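Side-chain contacts in lasso peptide isopeptidase AtxE2 (Asticcacaulis excentricus, PDB 5TXE), which hydrolyses the isopeptide bond of the lasso peptides astexin-2 and astexin-3, opening these threaded substrates and converting them to linear peptides: residues R260-G264 with R265-S269; R242-P246 with T247-R251. The protein carries 1 engineered substitution. One frame throughout, in Å; residues are numbered along the deposited sequence.

Interaction 1. Residues R260-G264 with R265-S269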
loop_
_atom_site.group_PDB
_atom_site.type_symbol
_atom_site.label_atom_id
_atom_site.label_comp_id
_atom_site.label_asym_id
_atom_site.label_seq_id
_atom_site.Cartn_x
_atom_site.Cartn_y
_atom_site.Cartn_z
ATOM N N ARG A 260 -15.610 -9.249 -14.746
ATOM C CA ARG A 260 -16.707 -9.964 -15.398
ATOM C C ARG A 260 -17.986 -9.127 -15.238
ATOM O O ARG A 260 -18.239 -8.547 -14.203
ATOM C CB ARG A 260 -16.895 -11.313 -14.723
ATOM C CG ARG A 260 -17.144 -12.520 -15.619
ATOM C CD ARG A 260 -17.966 -13.578 -14.891
ATOM N NE ARG A 260 -19.364 -13.123 -14.663
ATOM C CZ ARG A 260 -20.481 -13.791 -14.973
ATOM N NH1 ARG A 260 -20.443 -15.000 -15.530
ATOM N NH2 ARG A 260 -21.659 -13.238 -14.708
ATOM N N ALA A 261 -18.775 -9.021 -16.282
ATOM C CA ALA A 261 -20.080 -8.372 -16.213
ATOM C C ALA A 261 -21.074 -9.020 -17.187
ATOM O O ALA A 261 -20.679 -9.618 -18.206
ATOM C CB ALA A 261 -19.960 -6.915 -16.575
ATOM N N MET A 262 -22.363 -8.844 -16.902
ATOM C CA MET A 262 -23.404 -9.294 -17.813
ATOM C C MET A 262 -24.212 -8.082 -18.273
ATOM O O MET A 262 -24.439 -7.158 -17.508
ATOM C CB MET A 262 -24.295 -10.359 -17.164
ATOM C CG MET A 262 -23.759 -11.780 -17.235
ATOM S SD MET A 262 -25.205 -12.834 -17.444
ATOM C CE MET A 262 -25.179 -13.779 -15.906
ATOM N N VAL A 263 -24.551 -8.053 -19.559
ATOM C CA VAL A 263 -25.547 -7.129 -20.092
ATOM C C VAL A 263 -26.477 -7.953 -21.019
ATOM O O VAL A 263 -26.037 -8.432 -22.066
ATOM C CB VAL A 263 -24.887 -6.005 -20.898
ATOM C CG1 VAL A 263 -25.905 -4.951 -21.234
ATOM C CG2 VAL A 263 -23.715 -5.393 -20.143
ATOM N N GLY A 264 -27.725 -8.177 -20.613
ATOM C CA GLY A 264 -28.623 -9.052 -21.357
ATOM C C GLY A 264 -28.103 -10.482 -21.303
ATOM O O GLY A 264 -27.765 -10.993 -20.227
ATOM N N ARG A 265 -28.001 -11.104 -22.483
ATOM C CA ARG A 265 -27.474 -12.475 -22.641
ATOM C C ARG A 265 -25.928 -12.499 -22.777
ATOM O O ARG A 265 -25.299 -13.576 -22.747
ATOM C CB ARG A 265 -28.113 -13.182 -23.861
ATOM C CG ARG A 265 -29.593 -13.533 -23.707
ATOM C CD ARG A 265 -30.307 -14.096 -24.982
ATOM N NE ARG A 265 -29.519 -15.032 -25.820
ATOM C CZ ARG A 265 -29.174 -16.294 -25.496
ATOM N NH1 ARG A 265 -29.506 -16.838 -24.310
ATOM N NH2 ARG A 265 -28.451 -17.015 -26.364
ATOM N N THR A 266 -25.322 -11.318 -22.912
ATOM C CA THR A 266 -23.885 -11.186 -23.169
ATOM C C THR A 266 -23.039 -11.129 -21.879
ATOM O O THR A 266 -23.278 -10.335 -20.981
ATOM C CB THR A 266 -23.652 -9.943 -23.967
ATOM O OG1 THR A 266 -24.521 -9.998 -25.087
ATOM C CG2 THR A 266 -22.200 -9.859 -24.438
ATOM N N THR A 267 -22.070 -12.025 -21.797
ATOM C CA THR A 267 -21.120 -12.071 -20.712
ATOM C C THR A 267 -19.802 -11.456 -21.213
ATOM O O THR A 267 -19.212 -11.859 -22.229
ATOM C CB THR A 267 -20.923 -13.512 -20.232
ATOM O OG1 THR A 267 -22.113 -13.903 -19.548
ATOM C CG2 THR A 267 -19.779 -13.637 -19.264
ATOM N N PHE A 268 -19.383 -10.437 -20.502
ATOM C CA PHE A 268 -18.105 -9.809 -20.762
ATOM C C PHE A 268 -17.068 -10.302 -19.793
ATOM O O PHE A 268 -17.350 -10.497 -18.621
ATOM C CB PHE A 268 -18.250 -8.346 -20.673
ATOM C CG PHE A 268 -19.132 -7.780 -21.722
ATOM C CD1 PHE A 268 -18.665 -7.609 -23.015
ATOM C CD2 PHE A 268 -20.400 -7.426 -21.438
ATOM C CE1 PHE A 268 -19.461 -7.059 -24.009
ATOM C CE2 PHE A 268 -21.212 -6.901 -22.418
ATOM C CZ PHE A 268 -20.741 -6.714 -23.708
ATOM N N SER A 269 -15.885 -10.604 -20.312
ATOM C CA SER A 269 -14.792 -10.995 -19.481
ATOM C C SER A 269 -13.494 -10.571 -20.176
ATOM O O SER A 269 -13.531 -9.811 -21.129
ATOM C CB SER A 269 -14.846 -12.476 -19.224
ATOM O OG SER A 269 -14.623 -13.167 -20.423
#
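Arg265 and Gly264 are the two central residues of the tight turn that joins Val263 to Thr266 at the end of a beta hairpin. The turn is of type II', whose first central residue needs a positive phi; Gly264 supplies it (66°). Thr266 closes the turn with a reciprocal pair of backbone bonds. Its N reaches Val263 O at 3.1 Å, and Val263 N returns to Thr266 O at 3.0 Å. Thr267, in the non-hydrogen-bonded pair with Met262, turns to the other face of the hairpin. Its OG1 meets Met262 CG at 3.5 Å, and its CG2 lies over one face of the Arg260 guanidinium, 4.0 Å from NH1. Phe268 is paired with Ala261 and its N binds Ala261 O at 2.8 Å. With CG held anti to its own carbonyl carbon (chi1 -65°), the ring runs back toward the turn: Val263 CG2 comes to the ring edge, 3.7 Å from CE2, while Thr266 CG2 sits 3.5 Å above one ring face, offset toward the rim. Met307 and Leu316, from strands of the neighbouring sheet, touch both Phe268 and Ala261 on this face of the hairpin. Replacing Phe268 by an alanine would probably leave Val263 CG2 and Thr266 CG2 without their aromatic partner and open a gap toward Met307 and Leu316. Ser269 carries the strand onward, its backbone bonding to Val285 of the next strand. The chemistry thus divides by face: Ala261, Val263 and Phe268 give an apolar surface buried between sheets, whereas Arg260, Met262 and Thr267 make mixed polar and apolar contacts on the more exposed side, and main-chain bonds set the register.

Interaction 2. Residues R242-P246 with T247-R251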
loop_
_atom_site.group_PDB
_atom_site.type_symbol
_atom_site.label_atom_id
_atom_site.label_comp_id
_atom_site.label_asym_id
_atom_site.label_seq_id
_atom_site.Cartn_x
_atom_site.Cartn_y
_atom_site.Cartn_z
ATOM N N ARG A 242 -27.128 -20.630 14.634
ATOM C CA ARG A 242 -27.251 -21.965 14.045
ATOM C C ARG A 242 -26.188 -22.137 12.962
ATOM O O ARG A 242 -25.579 -21.157 12.524
ATOM C CB ARG A 242 -28.642 -22.102 13.431
ATOM C CG ARG A 242 -28.913 -21.097 12.309
ATOM C CD ARG A 242 -30.142 -21.459 11.459
ATOM N NE ARG A 242 -30.521 -20.426 10.481
ATOM C CZ ARG A 242 -29.986 -20.317 9.259
ATOM N NH1 ARG A 242 -29.029 -21.161 8.851
ATOM N NH2 ARG A 242 -30.373 -19.350 8.453
ATOM N N ALA A 243 -25.981 -23.365 12.512
ATOM C CA ALA A 243 -25.030 -23.594 11.441
ATOM C C ALA A 243 -25.588 -22.962 10.173
ATOM O O ALA A 243 -26.811 -22.831 10.033
ATOM C CB ALA A 243 -24.806 -25.063 11.213
ATOM N N ALA A 244 -24.689 -22.529 9.283
ATOM C CA ALA A 244 -25.110 -21.996 7.982
ATOM C C ALA A 244 -25.466 -23.136 7.028
ATOM O O ALA A 244 -24.943 -24.188 7.162
ATOM C CB ALA A 244 -23.996 -21.153 7.401
ATOM N N THR A 245 -26.345 -22.914 6.072
ATOM C CA THR A 245 -26.530 -23.871 4.959
ATOM C C THR A 245 -25.535 -23.582 3.861
ATOM O O THR A 245 -25.124 -22.433 3.717
ATOM C CB THR A 245 -27.918 -23.739 4.318
ATOM O OG1 THR A 245 -27.999 -22.526 3.570
ATOM C CG2 THR A 245 -29.009 -23.713 5.371
ATOM N N PRO A 246 -25.197 -24.588 3.023
ATOM C CA PRO A 246 -24.224 -24.381 1.910
ATOM C C PRO A 246 -24.538 -23.225 0.999
ATOM O O PRO A 246 -23.661 -22.572 0.473
ATOM C CB PRO A 246 -24.297 -25.690 1.161
ATOM C CG PRO A 246 -24.561 -26.700 2.270
ATOM C CD PRO A 246 -25.578 -26.005 3.140
ATOM N N THR A 247 -25.811 -22.964 0.856
ATOM C CA THR A 247 -26.310 -21.865 0.073
ATOM C C THR A 247 -25.986 -20.503 0.694
ATOM O O THR A 247 -25.514 -19.543 0.022
ATOM C CB THR A 247 -27.864 -22.000 0.057
ATOM O OG1 THR A 247 -28.212 -23.400 0.025
ATOM C CG2 THR A 247 -28.492 -21.223 -1.093
ATOM N N GLU A 248 -26.325 -20.406 1.974
ATOM C CA GLU A 248 -25.946 -19.255 2.791
ATOM C C GLU A 248 -24.425 -18.998 2.827
ATOM O O GLU A 248 -23.955 -17.866 2.669
ATOM C CB GLU A 248 -26.444 -19.481 4.203
ATOM C CG GLU A 248 -27.958 -19.329 4.279
ATOM C CD GLU A 248 -28.490 -19.823 5.598
ATOM O OE1 GLU A 248 -27.770 -20.581 6.276
ATOM O OE2 GLU A 248 -29.601 -19.445 5.973
ATOM N N VAL A 249 -23.675 -20.074 3.013
ATOM C CA VAL A 249 -22.251 -20.022 3.002
ATOM C C VAL A 249 -21.715 -19.458 1.694
ATOM O O VAL A 249 -20.899 -18.518 1.721
ATOM C CB VAL A 249 -21.656 -21.393 3.215
ATOM C CG1 VAL A 249 -20.174 -21.368 2.857
ATOM C CG2 VAL A 249 -21.866 -21.860 4.650
ATOM N N ALA A 250 -22.141 -20.002 0.561
ATOM C CA ALA A 250 -21.706 -19.411 -0.712
ATOM C C ALA A 250 -22.072 -17.910 -0.821
ATOM O O ALA A 250 -21.301 -17.128 -1.364
ATOM C CB ALA A 250 -22.247 -20.218 -1.873
ATOM N N ARG A 251 -23.208 -17.466 -0.278
ATOM C CA ARG A 251 -23.511 -15.988 -0.286
ATOM C C ARG A 251 -22.444 -15.144 0.459
ATOM O O ARG A 251 -22.337 -13.921 0.272
ATOM C CB ARG A 251 -24.926 -15.613 0.248
ATOM C CG ARG A 251 -25.751 -14.797 -0.765
ATOM C CD ARG A 251 -26.903 -13.930 -0.259
ATOM N NE ARG A 251 -27.935 -14.689 0.455
ATOM C CZ ARG A 251 -28.983 -14.120 1.065
ATOM N NH1 ARG A 251 -29.131 -12.790 1.058
ATOM N NH2 ARG A 251 -29.880 -14.876 1.700
#
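Glu248 reaches back from the first turn of a helix to Thr245 and Arg242, and every part of its side chain finds something there. CB lies 3.3 Å from Thr245 O, the carbonyl that also takes the helical bond from Val249 N. With CG beside its own backbone N (chi1 -72°), the chain then passes the hydroxyl of Thr245, CG standing 3.3 Å from Thr245 OG1, and runs extended to the carboxylate. Thr245 is the N-cap of helix 246-253, and the two residues form a capping box: Glu248 N donates to Thr245 OG1 at 3.1 Å, and Thr245 N donates to Glu248 OE1 at 2.7 Å in a nearly straight bond. The box satisfies an amide at the start of the helix just where the chain leaves strand 240-243, an edge strand of a four-stranded antiparallel sheet. OE1 meets Thr245 N on its anti side, with the donor tilted from the carboxylate plane, which leaves its syn lone pair for Arg242 NH1 at 2.9 Å. OE2 takes Arg242 NH2 at 2.6 Å, so the guanidinium grips the carboxylate end-on in a two-pronged salt bridge, one nitrogen to each oxygen, with the two planes only 20° apart. NH1 also donates to Ala243 O, a second hold that helps fix the rotation of the guanidinium. Arg242 and the partly positive N-terminal end of the helix would both be expected to favour an ionised carboxylate. Beside the box, Ala244 CB touches Val249 CG2 at 3.6 Å, while Val233 and Ile185 of the sheet lie against both Ala244 and Glu248.

In the fold
Interactions 1 and 2 follow one another along the chain: the helix begun in interaction 2 leads on to the first strand of the hairpin in interaction 1, their centres about 27 Å apart and their nearest atoms about 14 Å apart. They join different elements. Interaction 1 links two neighbouring strands of one four-stranded antiparallel sheet, whereas interaction 2 ties the last strand of another to a helix; such sheets are consistent with the propeller blades of prolyl oligopeptidase relatives. The hairpin is partly buried and relies on backbone bonds and apolar contacts; the strand-to-helix junction is a surface contact, held by charge and capping. Both lie away from the catalytic residues.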